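Local coordinates for UPF0336 protein Rv0637 (Mycobacterium tuberculosis, PDB 5ZY8) that is the HadC subunit, a protein of the hot-dog superfamily that probably takes part in dehydrating (3R)-hydroxyacyl chains carried on acyl carrier protein, at residues D108-D113 with I120-N125; G9-Y14 with W104-I109. All coordinates share one frame; numbering follows the deposited sequence.

Interaction 1: D108-D113 with I120-N125; sequences DIHSVD and IVVTRN
Val-122 lays its CG1 methyl alongside His-110, 3.7 Å from His-110 CB, while its CG2 lies near the CB and OG of Ser-111. One valine thus faces two residues, the signature of a classic beta bulge in the antiparallel hairpin of strands 102-113 and 120-129. The carbonyl of Val-122 records the same irregularity: Val-122 O takes the N-H of His-110, N to O 2.7 Å. A weak bond from Ser-111 N reaches Val-122 O at 3.4 Å. His-110 has its CG anti to the backbone N (chi1 -165°), which carries the imidazole out past Val-122, far enough to meet edge-to-face the ring of Tyr-139 on strand 134-143. His-110 ND1 and Ser-111 OG share a hydrogen bond. On the opposite face Ile-109 CD1 reaches obliquely to Val-121 CG1 at 4.0 Å; branched aliphatic residues suit this face, which Ile-7 and Phe-71 help to cover. One pair further from the bulge Asp-108 and Arg-124 run side by side, but Asp-108 OD2 is a long 3.8 Å from Arg-124 NE. Asp-108 is held mainly by Arg-106, and Arg-124 NH2 by Glu-137 and Tyr-139. The backbone bonds, with Val-122 O absorbing the extra residue, and the apolar contacts therefore probably carry most of the pairing.

Interaction 2: G9-Y14 with W104-I109; sequences GMIWRY and WARMDI
Strand 11-14 runs antiparallel to strand 104-109, the axes 4.7 Å apart and their directions 164° apart, with four backbone hydrogen bonds between the segments; the shortest joins Trp-12 N to Met-107 O at 2.7 Å. Gly-9, in the loop that leads into the strand, has a positive phi of 74°, a conformation glycine adopts readily. Beside it, Met-10 CB rests 4.1 Å from Ile-109 CG1. On one face of the sheet Ile-11 is set against a charged pair. Its CG2 methyl comes within 3.5 Å of Asp-108 OD1 and 3.7 Å of Arg-106 NE. A bend at chi3 (113°) turns the guanidinium edge of Arg-106 to the carboxylate, which it grips side-on, NE to Asp-108 OD1 at 3.1 Å and NH1 to Asp-108 OD2 at 2.8 Å, each oxygen offering its syn lone pair almost within the guanidinium plane. Arg-106 CG also touches Arg-13 CG at 3.9 Å, so the arginines pack through their aliphatic stems, guanidinium planes nearly perpendicular. The other face is largely apolar: Trp-12 and Met-107 turn toward helix 61-74, where the indole NE1 bonds to Asp-70 and its ring meets Phe-71 edge-to-face. Tyr-14 CB packs against the CB of Ala-105, a small residue that also touches Val-67 of that helix. The two-point grip fixes both charged groups' rotation, and the carboxylate probably offsets part of the positive charge of Arg-13 and Arg-106.

Interactions 1 and 2 lie along the two edges of strand 102-113, their centres about 10 Å apart, and share Asp-108 and Ile-109. Strand 11-19 flanks it along one edge and strand 120-129 along the other, so three strands adjacent in the antiparallel hot-dog sheet are joined edge to edge. Met-107 bridges the contacts on the face packed against helix 61-74, its CG lying 3.5 Å from Asn-125 ND2 and 4.0 Å from Thr-123 CB. On the reverse face Arg-106 NH1 and Arg-124 NH1 approach to 4.0 Å; Asp-108 beside them and Glu-137 on the next strand probably moderate that like-charge proximity.

Interaction 1: D108-D113 with I120-N125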
loop_
_atom_site.group_PDB
_atom_site.type_symbol
_atom_site.label_atom_id
_atom_site.label_comp_id
_atom_site.label_asym_id
_atom_site.label_seq_id
_atom_site.Cartn_x
_atom_site.Cartn_y
_atom_site.Cartn_z
ATOM N N ASP C 108 -0.594 -16.001 -19.702
ATOM C CA ASP C 108 -0.131 -16.679 -20.902
ATOM C C ASP C 108 0.918 -15.831 -21.610
ATOM O O ASP C 108 0.859 -14.599 -21.604
ATOM C CB ASP C 108 -1.282 -16.951 -21.890
ATOM C CG ASP C 108 -2.455 -17.696 -21.262
ATOM O OD1 ASP C 108 -2.328 -18.134 -20.100
ATOM O OD2 ASP C 108 -3.500 -17.867 -21.944
ATOM N N ILE C 109 1.843 -16.505 -22.282
ATOM C CA ILE C 109 2.764 -15.815 -23.174
ATOM C C ILE C 109 2.065 -15.627 -24.517
ATOM O O ILE C 109 1.852 -16.585 -25.270
ATOM C CB ILE C 109 4.082 -16.572 -23.333
ATOM C CG1 ILE C 109 4.749 -16.712 -21.968
ATOM C CG2 ILE C 109 4.960 -15.865 -24.367
ATOM C CD1 ILE C 109 5.610 -15.545 -21.573
ATOM N N HIS C 110 1.674 -14.388 -24.794
ATOM C CA HIS C 110 0.866 -14.088 -25.964
ATOM C C HIS C 110 1.723 -14.010 -27.218
ATOM O O HIS C 110 1.307 -14.481 -28.279
ATOM C CB HIS C 110 0.109 -12.780 -25.739
ATOM C CG HIS C 110 -1.018 -12.551 -26.697
ATOM N ND1 HIS C 110 -0.898 -11.738 -27.805
ATOM C CD2 HIS C 110 -2.289 -13.016 -26.709
ATOM C CE1 HIS C 110 -2.047 -11.713 -28.458
ATOM N NE2 HIS C 110 -2.907 -12.479 -27.812
ATOM N N SER C 111 2.923 -13.441 -27.115
ATOM C CA SER C 111 3.784 -13.237 -28.271
ATOM C C SER C 111 5.214 -13.096 -27.783
ATOM O O SER C 111 5.460 -12.587 -26.686
ATOM C CB SER C 111 3.418 -11.971 -29.066
ATOM O OG SER C 111 2.025 -11.734 -29.101
ATOM N N VAL C 112 6.151 -13.521 -28.626
ATOM C CA VAL C 112 7.580 -13.333 -28.396
ATOM C C VAL C 112 8.171 -12.891 -29.724
ATOM O O VAL C 112 7.966 -13.551 -30.746
ATOM C CB VAL C 112 8.286 -14.611 -27.893
ATOM C CG1 VAL C 112 9.775 -14.350 -27.678
ATOM C CG2 VAL C 112 7.646 -15.126 -26.620
ATOM N N ASP C 113 8.903 -11.785 -29.712
ATOM C CA ASP C 113 9.601 -11.298 -30.890
ATOM C C ASP C 113 11.023 -10.908 -30.522
ATOM O O ASP C 113 11.484 -11.104 -29.391
ATOM C CB ASP C 113 8.877 -10.102 -31.524
ATOM C CG ASP C 113 7.903 -10.511 -32.612
ATOM O OD1 ASP C 113 7.140 -11.479 -32.415
ATOM O OD2 ASP C 113 7.910 -9.855 -33.676
ATOM N N ILE C 120 10.864 -8.841 -27.434
ATOM C CA ILE C 120 9.527 -8.260 -27.263
ATOM C C ILE C 120 8.597 -9.367 -26.777
ATOM O O ILE C 120 8.175 -10.213 -27.576
ATOM C CB ILE C 120 8.974 -7.662 -28.563
ATOM C CG1 ILE C 120 10.002 -6.771 -29.253
ATOM C CG2 ILE C 120 7.704 -6.874 -28.266
ATOM C CD1 ILE C 120 10.267 -5.519 -28.547
ATOM N N VAL C 121 8.221 -9.340 -25.502
ATOM C CA VAL C 121 7.296 -10.332 -24.968
ATOM C C VAL C 121 5.992 -9.651 -24.588
ATOM O O VAL C 121 5.995 -8.608 -23.927
ATOM C CB VAL C 121 7.895 -11.074 -23.765
ATOM C CG1 VAL C 121 7.123 -12.351 -23.497
ATOM C CG2 VAL C 121 9.354 -11.390 -24.027
ATOM N N VAL C 122 4.878 -10.247 -25.004
ATOM C CA VAL C 122 3.545 -9.773 -24.657
ATOM C C VAL C 122 2.951 -10.796 -23.709
ATOM O O VAL C 122 2.676 -11.936 -24.107
ATOM C CB VAL C 122 2.653 -9.587 -25.890
ATOM C CG1 VAL C 122 1.242 -9.216 -25.464
ATOM C CG2 VAL C 122 3.232 -8.521 -26.796
ATOM N N THR C 123 2.771 -10.403 -22.453
ATOM C CA THR C 123 2.077 -11.236 -21.488
ATOM C C THR C 123 0.593 -10.900 -21.492
ATOM O O THR C 123 0.209 -9.737 -21.647
ATOM C CB THR C 123 2.673 -11.054 -20.092
ATOM O OG1 THR C 123 2.290 -9.778 -19.555
ATOM C CG2 THR C 123 4.186 -11.137 -20.164
ATOM N N ARG C 124 -0.239 -11.928 -21.306
ATOM C CA ARG C 124 -1.684 -11.783 -21.150
ATOM C C ARG C 124 -2.037 -12.326 -19.775
ATOM O O ARG C 124 -1.885 -13.523 -19.518
ATOM C CB ARG C 124 -2.445 -12.519 -22.260
ATOM C CG ARG C 124 -3.942 -12.762 -21.999
ATOM C CD ARG C 124 -4.576 -13.564 -23.149
ATOM N NE ARG C 124 -5.390 -14.708 -22.728
ATOM C CZ ARG C 124 -6.690 -14.845 -22.983
ATOM N NH1 ARG C 124 -7.339 -15.926 -22.568
ATOM N NH2 ARG C 124 -7.342 -13.904 -23.656
ATOM N N ASN C 125 -2.485 -11.452 -18.890
ATOM C CA ASN C 125 -2.894 -11.859 -17.555
ATOM C C ASN C 125 -4.410 -12.010 -17.543
ATOM O O ASN C 125 -5.150 -11.038 -17.730
ATOM C CB ASN C 125 -2.392 -10.868 -16.510
ATOM C CG ASN C 125 -0.874 -10.889 -16.388
ATOM O OD1 ASN C 125 -0.164 -10.296 -17.213
ATOM N ND2 ASN C 125 -0.369 -11.627 -15.398
#

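Interaction 2: G9-Y14 with W104-I109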
loop_
_atom_site.group_PDB
_atom_site.type_symbol
_atom_site.label_atom_id
_atom_site.label_comp_id
_atom_site.label_asym_id
_atom_site.label_seq_id
_atom_site.Cartn_x
_atom_site.Cartn_y
_atom_site.Cartn_z
ATOM N N GLY C 9 3.885 -19.650 -25.707
ATOM C CA GLY C 9 2.716 -20.440 -25.384
ATOM C C GLY C 9 2.729 -21.079 -24.019
ATOM O O GLY C 9 1.960 -22.012 -23.777
ATOM N N MET C 10 3.611 -20.641 -23.131
ATOM C CA MET C 10 3.557 -21.100 -21.753
ATOM C C MET C 10 2.367 -20.478 -21.024
ATOM O O MET C 10 2.098 -19.278 -21.152
ATOM C CB MET C 10 4.865 -20.756 -21.049
ATOM C CG MET C 10 5.899 -21.864 -21.147
ATOM S SD MET C 10 7.545 -21.387 -20.596
ATOM C CE MET C 10 8.361 -22.984 -20.617
ATOM N N ILE C 11 1.646 -21.304 -20.268
ATOM C CA ILE C 11 0.547 -20.855 -19.419
ATOM C C ILE C 11 1.021 -21.013 -17.987
ATOM O O ILE C 11 1.411 -22.113 -17.575
ATOM C CB ILE C 11 -0.751 -21.648 -19.654
ATOM C CG1 ILE C 11 -1.300 -21.427 -21.065
ATOM C CG2 ILE C 11 -1.797 -21.298 -18.599
ATOM C CD1 ILE C 11 -2.411 -22.391 -21.438
ATOM N N TRP C 12 0.972 -19.924 -17.225
ATOM C CA TRP C 12 1.476 -19.898 -15.854
ATOM C C TRP C 12 0.301 -19.589 -14.934
ATOM O O TRP C 12 -0.172 -18.452 -14.881
ATOM C CB TRP C 12 2.612 -18.881 -15.718
ATOM C CG TRP C 12 3.362 -18.978 -14.433
ATOM C CD1 TRP C 12 3.159 -18.250 -13.294
ATOM C CD2 TRP C 12 4.414 -19.900 -14.136
ATOM N NE1 TRP C 12 4.045 -18.642 -12.316
ATOM C CE2 TRP C 12 4.823 -19.658 -12.807
ATOM C CE3 TRP C 12 5.057 -20.902 -14.868
ATOM C CZ2 TRP C 12 5.843 -20.383 -12.198
ATOM C CZ3 TRP C 12 6.070 -21.617 -14.262
ATOM C CH2 TRP C 12 6.450 -21.357 -12.939
ATOM N N ARG C 13 -0.191 -20.614 -14.243
ATOM C CA ARG C 13 -1.257 -20.431 -13.269
ATOM C C ARG C 13 -0.667 -19.978 -11.938
ATOM O O ARG C 13 0.257 -20.608 -11.410
ATOM C CB ARG C 13 -2.061 -21.724 -13.103
ATOM C CG ARG C 13 -3.099 -21.946 -14.206
ATOM C CD ARG C 13 -3.552 -23.394 -14.297
ATOM N NE ARG C 13 -3.228 -23.995 -15.591
ATOM C CZ ARG C 13 -2.957 -25.286 -15.776
ATOM N NH1 ARG C 13 -2.675 -25.744 -16.992
ATOM N NH2 ARG C 13 -2.968 -26.123 -14.746
ATOM N N TYR C 14 -1.187 -18.873 -11.408
ATOM C CA TYR C 14 -0.699 -18.348 -10.139
ATOM C C TYR C 14 -1.251 -19.194 -9.000
ATOM O O TYR C 14 -2.475 -19.334 -8.882
ATOM C CB TYR C 14 -1.103 -16.894 -9.969
ATOM C CG TYR C 14 -0.381 -16.169 -8.848
ATOM C CD1 TYR C 14 0.992 -15.948 -8.905
ATOM C CD2 TYR C 14 -1.079 -15.660 -7.754
ATOM C CE1 TYR C 14 1.655 -15.273 -7.886
ATOM C CE2 TYR C 14 -0.430 -14.979 -6.736
ATOM C CZ TYR C 14 0.940 -14.787 -6.804
ATOM O OH TYR C 14 1.597 -14.107 -5.791
ATOM N N TRP C 104 -8.491 -15.189 -9.380
ATOM C CA TRP C 104 -7.458 -16.158 -9.724
ATOM C C TRP C 104 -6.780 -15.701 -11.003
ATOM O O TRP C 104 -7.447 -15.392 -11.994
ATOM C CB TRP C 104 -8.028 -17.569 -9.904
ATOM C CG TRP C 104 -8.646 -18.130 -8.666
ATOM C CD1 TRP C 104 -9.954 -18.016 -8.272
ATOM C CD2 TRP C 104 -7.986 -18.894 -7.649
ATOM N NE1 TRP C 104 -10.147 -18.665 -7.069
ATOM C CE2 TRP C 104 -8.956 -19.212 -6.667
ATOM C CE3 TRP C 104 -6.674 -19.343 -7.473
ATOM C CZ2 TRP C 104 -8.646 -19.954 -5.525
ATOM C CZ3 TRP C 104 -6.373 -20.088 -6.345
ATOM C CH2 TRP C 104 -7.354 -20.384 -5.386
ATOM N N ALA C 105 -5.457 -15.690 -10.983
ATOM C CA ALA C 105 -4.664 -15.135 -12.059
ATOM C C ALA C 105 -4.012 -16.248 -12.862
ATOM O O ALA C 105 -3.659 -17.310 -12.336
ATOM C CB ALA C 105 -3.602 -14.178 -11.515
ATOM N N ARG C 106 -3.881 -15.987 -14.155
ATOM C CA ARG C 106 -3.306 -16.928 -15.102
ATOM C C ARG C 106 -2.638 -16.103 -16.186
ATOM O O ARG C 106 -3.309 -15.323 -16.867
ATOM C CB ARG C 106 -4.377 -17.857 -15.682
ATOM C CG ARG C 106 -3.842 -18.946 -16.593
ATOM C CD ARG C 106 -4.967 -19.584 -17.388
ATOM N NE ARG C 106 -4.885 -19.302 -18.818
ATOM C CZ ARG C 106 -5.884 -19.507 -19.675
ATOM N NH1 ARG C 106 -5.730 -19.229 -20.968
ATOM N NH2 ARG C 106 -7.040 -19.992 -19.237
ATOM N N MET C 107 -1.330 -16.235 -16.317
ATOM C CA MET C 107 -0.581 -15.497 -17.321
ATOM C C MET C 107 -0.247 -16.420 -18.485
ATOM O O MET C 107 0.342 -17.486 -18.285
ATOM C CB MET C 107 0.695 -14.931 -16.713
ATOM C CG MET C 107 1.316 -13.801 -17.485
ATOM S SD MET C 107 3.009 -13.659 -16.927
ATOM C CE MET C 107 3.677 -15.165 -17.631
ATOM N N ASP C 108 -0.594 -16.001 -19.702
ATOM C CA ASP C 108 -0.131 -16.679 -20.902
ATOM C C ASP C 108 0.918 -15.831 -21.610
ATOM O O ASP C 108 0.859 -14.599 -21.604
ATOM C CB ASP C 108 -1.282 -16.951 -21.890
ATOM C CG ASP C 108 -2.455 -17.696 -21.262
ATOM O OD1 ASP C 108 -2.328 -18.134 -20.100
ATOM O OD2 ASP C 108 -3.500 -17.867 -21.944
ATOM N N ILE C 109 1.843 -16.505 -22.282
ATOM C CA ILE C 109 2.764 -15.815 -23.174
ATOM C C ILE C 109 2.065 -15.627 -24.517
ATOM O O ILE C 109 1.852 -16.585 -25.270
ATOM C CB ILE C 109 4.082 -16.572 -23.333
ATOM C CG1 ILE C 109 4.749 -16.712 -21.968
ATOM C CG2 ILE C 109 4.960 -15.865 -24.367
ATOM C CD1 ILE C 109 5.610 -15.545 -21.573
#